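Local coordinates for protein probable ribonuclease HepT (Haemophilus influenzae, PDB 1JOG) that is probably the RNase toxin of a type VII toxin-antitoxin system, forming a homodimer that is neutralised by its cognate antitoxin MntA, at residues 62-67 and 90-95; 103-108 and 119-124. One frame throughout, in Å; residues are numbered along the deposited sequence.

Contact 1: residues 62-67 and 90-95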
# COMPACT_ATOMS: atom_id res chain seq x y z
N LYS A 62 4.46 -15.99 12.29
CA LYS A 62 5.81 -16.44 12.03
C LYS A 62 6.63 -16.37 13.31
O LYS A 62 7.21 -17.38 13.77
CB LYS A 62 6.43 -15.57 10.96
CG LYS A 62 7.65 -16.23 10.35
CD LYS A 62 8.23 -15.43 9.17
CE LYS A 62 9.69 -15.84 8.90
NZ LYS A 62 10.24 -15.38 7.58
N ARG A 63 6.67 -15.21 13.94
CA ARG A 63 7.45 -15.12 15.14
C ARG A 63 6.95 -16.09 16.17
O ARG A 63 7.72 -16.55 16.98
CB ARG A 63 7.42 -13.73 15.74
CG ARG A 63 8.80 -13.14 15.91
CD ARG A 63 8.74 -11.65 16.22
NE ARG A 63 7.73 -11.36 17.24
CZ ARG A 63 7.44 -10.11 17.60
NH1 ARG A 63 8.09 -9.07 17.01
NH2 ARG A 63 6.50 -9.91 18.54
N GLN A 64 5.66 -16.43 16.14
CA GLN A 64 5.09 -17.32 17.14
C GLN A 64 5.68 -18.70 16.96
O GLN A 64 6.14 -19.27 17.90
CB GLN A 64 3.59 -17.37 16.98
CG GLN A 64 2.88 -18.26 17.94
CD GLN A 64 2.91 -17.74 19.35
OE1 GLN A 64 3.05 -16.54 19.56
NE2 GLN A 64 2.78 -18.63 20.32
N LEU A 65 5.68 -19.21 15.74
CA LEU A 65 6.20 -20.52 15.41
C LEU A 65 7.71 -20.58 15.51
O LEU A 65 8.27 -21.64 15.81
CB LEU A 65 5.75 -20.90 13.99
CG LEU A 65 4.19 -20.90 14.00
CD1 LEU A 65 3.64 -20.68 12.61
CD2 LEU A 65 3.62 -22.19 14.67
N GLN A 66 8.35 -19.43 15.27
CA GLN A 66 9.81 -19.24 15.27
C GLN A 66 10.41 -19.24 16.68
O GLN A 66 11.54 -19.62 16.86
CB GLN A 66 10.09 -17.91 14.59
CG GLN A 66 11.47 -17.60 14.11
CD GLN A 66 11.41 -16.40 13.16
OE1 GLN A 66 10.73 -15.41 13.44
NE2 GLN A 66 12.13 -16.48 12.04
N GLN A 67 9.62 -18.81 17.66
CA GLN A 67 10.00 -18.75 19.04
C GLN A 67 9.37 -19.91 19.80
O GLN A 67 9.88 -20.35 20.82
CB GLN A 67 9.44 -17.48 19.72
CG GLN A 67 9.91 -16.07 19.24
CD GLN A 67 9.30 -14.94 20.12
OE1 GLN A 67 8.56 -15.23 21.06
NE2 GLN A 67 9.60 -13.68 19.82
N PHE A 90 -1.22 -24.89 15.60
CA PHE A 90 -1.26 -24.24 16.89
C PHE A 90 -2.62 -23.63 17.15
O PHE A 90 -2.76 -22.93 18.14
CB PHE A 90 -0.18 -23.17 17.01
CG PHE A 90 1.24 -23.70 16.93
CD1 PHE A 90 1.55 -24.85 16.16
CD2 PHE A 90 2.29 -23.05 17.60
CE1 PHE A 90 2.89 -25.33 16.04
CE2 PHE A 90 3.63 -23.51 17.50
CZ PHE A 90 3.93 -24.66 16.71
N GLY A 91 -3.62 -23.87 16.27
CA GLY A 91 -4.95 -23.28 16.55
C GLY A 91 -4.87 -21.74 16.62
O GLY A 91 -5.62 -21.11 17.37
N LEU A 92 -3.93 -21.13 15.87
CA LEU A 92 -3.77 -19.66 15.82
C LEU A 92 -4.83 -19.14 14.82
O LEU A 92 -5.42 -18.12 15.03
CB LEU A 92 -2.35 -19.28 15.37
CG LEU A 92 -1.19 -19.31 16.42
CD1 LEU A 92 0.18 -18.83 15.74
CD2 LEU A 92 -1.50 -18.34 17.58
N ILE A 93 -5.09 -19.88 13.75
CA ILE A 93 -6.14 -19.53 12.80
C ILE A 93 -6.94 -20.80 12.86
O ILE A 93 -6.50 -21.76 13.53
CB ILE A 93 -5.61 -19.31 11.34
CG1 ILE A 93 -4.75 -20.48 10.85
CG2 ILE A 93 -4.84 -17.97 11.36
CD1 ILE A 93 -4.43 -20.49 9.36
N GLY A 94 -8.07 -20.82 12.17
CA GLY A 94 -8.91 -22.02 12.18
C GLY A 94 -9.26 -22.46 10.78
O GLY A 94 -9.67 -23.60 10.57
N ASP A 95 -9.10 -21.56 9.83
CA ASP A 95 -9.38 -21.88 8.43
C ASP A 95 -8.28 -21.22 7.63
O ASP A 95 -8.15 -20.02 7.66
CB ASP A 95 -10.77 -21.31 8.04
CG ASP A 95 -11.26 -21.80 6.68
OD1 ASP A 95 -12.45 -22.19 6.65
OD2 ASP A 95 -10.51 -21.80 5.67

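Contact 2: residues 103-108 and 119-124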
# COMPACT_ATOMS: atom_id res chain seq x y z
N ARG A 103 -4.27 -13.40 1.04
CA ARG A 103 -3.10 -13.11 0.25
C ARG A 103 -3.49 -12.78 -1.24
O ARG A 103 -2.97 -11.84 -1.81
CB ARG A 103 -2.12 -14.29 0.30
CG ARG A 103 -0.90 -13.92 -0.45
CD ARG A 103 0.23 -14.91 -0.34
NE ARG A 103 -0.11 -16.14 -1.00
CZ ARG A 103 0.76 -17.08 -1.30
NH1 ARG A 103 2.05 -16.91 -1.01
NH2 ARG A 103 0.33 -18.20 -1.87
N ASP A 104 -4.34 -13.60 -1.89
CA ASP A 104 -4.77 -13.29 -3.27
C ASP A 104 -5.33 -11.82 -3.23
O ASP A 104 -4.95 -10.97 -4.02
CB ASP A 104 -5.82 -14.27 -3.79
CG ASP A 104 -5.34 -15.78 -3.82
OD1 ASP A 104 -4.14 -16.16 -4.08
OD2 ASP A 104 -6.25 -16.63 -3.60
N MSE A 105 -6.12 -11.51 -2.23
CA MSE A 105 -6.61 -10.16 -2.05
C MSE A 105 -5.36 -9.24 -1.92
O MSE A 105 -5.18 -8.26 -2.70
CB MSE A 105 -7.44 -10.13 -0.77
CG MSE A 105 -8.48 -9.06 -0.63
SE MSE A 105 -9.51 -9.44 0.96
CE MSE A 105 -9.40 -7.76 1.96
N ARG A 106 -4.47 -9.57 -0.98
CA ARG A 106 -3.31 -8.70 -0.86
C ARG A 106 -2.52 -8.46 -2.13
O ARG A 106 -2.14 -7.31 -2.37
CB ARG A 106 -2.32 -9.06 0.23
CG ARG A 106 -1.36 -7.86 0.25
CD ARG A 106 -0.37 -7.85 1.28
NE ARG A 106 0.44 -6.64 1.24
CZ ARG A 106 0.72 -5.98 0.12
NH1 ARG A 106 0.24 -6.37 -1.07
NH2 ARG A 106 1.55 -4.97 0.18
N ASN A 107 -2.31 -9.51 -2.93
CA ASN A 107 -1.58 -9.44 -4.21
C ASN A 107 -2.33 -8.71 -5.32
O ASN A 107 -1.80 -8.68 -6.41
CB ASN A 107 -1.27 -10.81 -4.78
CG ASN A 107 -0.34 -11.68 -3.84
OD1 ASN A 107 0.57 -11.16 -3.20
ND2 ASN A 107 -0.57 -13.01 -3.81
N ILE A 108 -3.55 -8.19 -5.10
CA ILE A 108 -4.20 -7.41 -6.16
C ILE A 108 -4.44 -5.98 -5.68
O ILE A 108 -4.95 -5.14 -6.42
CB ILE A 108 -5.57 -8.04 -6.61
CG1 ILE A 108 -6.54 -8.17 -5.43
CG2 ILE A 108 -5.27 -9.32 -7.28
CD1 ILE A 108 -7.76 -8.95 -5.71
N MSE A 119 -13.36 -1.23 -4.67
CA MSE A 119 -14.64 -1.43 -3.93
C MSE A 119 -14.73 -2.94 -3.60
O MSE A 119 -15.17 -3.37 -2.53
CB MSE A 119 -15.87 -1.10 -4.83
CG MSE A 119 -16.08 0.41 -5.18
SE MSE A 119 -16.05 1.55 -3.64
CE MSE A 119 -17.26 0.77 -2.38
N ALA A 120 -14.32 -3.74 -4.58
CA ALA A 120 -14.40 -5.18 -4.42
C ALA A 120 -13.50 -5.63 -3.25
O ALA A 120 -13.89 -6.46 -2.42
CB ALA A 120 -14.00 -5.86 -5.72
N VAL A 121 -12.31 -5.04 -3.13
CA VAL A 121 -11.44 -5.43 -2.05
C VAL A 121 -11.98 -4.88 -0.73
O VAL A 121 -11.93 -5.54 0.32
CB VAL A 121 -9.99 -4.95 -2.33
CG1 VAL A 121 -9.11 -5.00 -1.06
CG2 VAL A 121 -9.39 -5.81 -3.43
N TYR A 122 -12.57 -3.71 -0.78
CA TYR A 122 -13.02 -3.12 0.48
C TYR A 122 -14.18 -3.91 1.07
O TYR A 122 -14.29 -4.12 2.26
CB TYR A 122 -13.37 -1.67 0.26
CG TYR A 122 -13.91 -0.97 1.51
CD1 TYR A 122 -13.03 -0.42 2.43
CD2 TYR A 122 -15.27 -0.96 1.80
CE1 TYR A 122 -13.50 0.12 3.69
CE2 TYR A 122 -15.79 -0.40 3.04
CZ TYR A 122 -14.87 0.13 3.98
OH TYR A 122 -15.30 0.72 5.17
N ALA A 123 -15.05 -4.36 0.20
CA ALA A 123 -16.19 -5.14 0.61
C ALA A 123 -15.77 -6.42 1.40
O ALA A 123 -16.54 -7.01 2.13
CB ALA A 123 -16.97 -5.56 -0.67
N GLN A 124 -14.56 -6.89 1.16
CA GLN A 124 -14.10 -8.10 1.81
C GLN A 124 -13.50 -7.80 3.18
O GLN A 124 -13.21 -8.72 3.92
CB GLN A 124 -13.03 -8.82 0.89
CG GLN A 124 -13.46 -9.19 -0.53
CD GLN A 124 -12.33 -9.77 -1.45
OE1 GLN A 124 -11.41 -10.44 -0.98
NE2 GLN A 124 -12.43 -9.53 -2.76

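Contact 1: residues 62-67 and 90-95
L65, near the C-terminal end of helix 36-68, sets its methyl CD2 over one face of the F90 ring. This is a CH-pi contact, although its modelled closeness is doubtful. F90 turns its ring toward the helix with CG anti to its carbonyl carbon (chi1 -64°), while on L65 only the CD2 branch does the touching. Beside this pair, L92 extends CD1 to the aliphatic part of Q64, 3.5 Å from Q64 CG; Q64 CB follows at 3.9 Å from the same L92 CD1. The backbones stay well apart, with L65 CA and F90 CA separated by 8.5 Å, so side chains alone bridge the gap. The loop bearing F90 and L92 begins as a Schellman motif that ends helix 80-89. G91, with positive phi, is its C-prime residue, and L92 N bonds back to A87 O. The L92 side chain also lies on A87, the apolar contact expected across such a helix end. The tightly packed side lies around the buried L65 and L92, each set against other parts of the fold, L65 meeting I75 and E86, and L92 reaching L135 and L139 of helix 125-140. Toward solvent the contact loosens, and Q64 and F90 are both partly exposed. With chi1 at 180° and a bend at chi2 (69°), Q64 offers its CG to the leucine while its amide turns to its own helix, where Q64 NE2 is hydrogen-bonded to D68 OD2. The F90 side chain also touches D68. I93, just beyond L92, still touches M61 of helix 36-68, and the loop then runs on to D95, the N-cap of helix 96-106, whose OD2 makes a weak hydrogen bond to S97 N and whose OD1 pairs with K98.

Contact 2: residues 103-108 and 119-124
M105 and V121 mark the closest backbone approach, their CA atoms 6.8 Å apart, where the end of helix 96-106 comes beside helix 115-123. In the first segment N107 N still makes a helical bond to R103 O, and I108 N then reaches back three residues to M105 O at 2.9 Å. Near the other helix end a similar three-residue span joins Q124 N to V121 O. Between the two backbones the buried side chain of M105, a selenomethionine here, carries the largest share of the contact. Its CG is anti to the backbone N (chi1 -156°), sending the chain across toward the second helix, where the bend at chi3 brings M105 CE to 3.7 Å from V121 O. M105 CE lies 4.1 Å from V121 CG1. V121 divides its branches between two neighbours: CG1 faces M105, whereas V121 CG2 meets I108 CG1 at 4.2 Å, a looser touch at the exposed border. Q124 runs past M105 in the opposite direction, its CB 3.6 Å from M105 SE. The modelled approach of its amide oxygen to the selenium is implausibly close and remains doubtful; its amide nitrogen makes a weak bond to A120 O (3.4 Å from Q124 NE2). F50 of helix 36-68 also packs on M105, extending the apolar layer into the helical bundle. R106 points away from helix 115-123 and turns to helix 36-68 instead, where its NE forms a salt bridge with E55 OE2 and its side chain touches Y54. Thus one face of this helix end packs on its neighbour while another presents the first residue of the proposed RX(4)HXY motif, in which R106 and the nearby H111 are, by similarity, active-site residues.

How the contacts relate
Helix 96-106 joins the two contacts in series: D95 of contact 1 caps its start, and contact 2 packs its far end, with R106, against helix 115-123. Their centres are 23 Å apart on opposite sides of the chain's centre, and the nearest atoms remain about 10 Å from one another, so the contacts do not touch. Helix 36-68 is a second common element, which meets residues 90-95 near the helix's own C-terminal end and supplies F50, Y54 and E55 around residues 103-108. Contact 2 holds the presumed active-site R106, and the side chain of I108 is about 5 Å from that of H111; contact 1 lies away from this site.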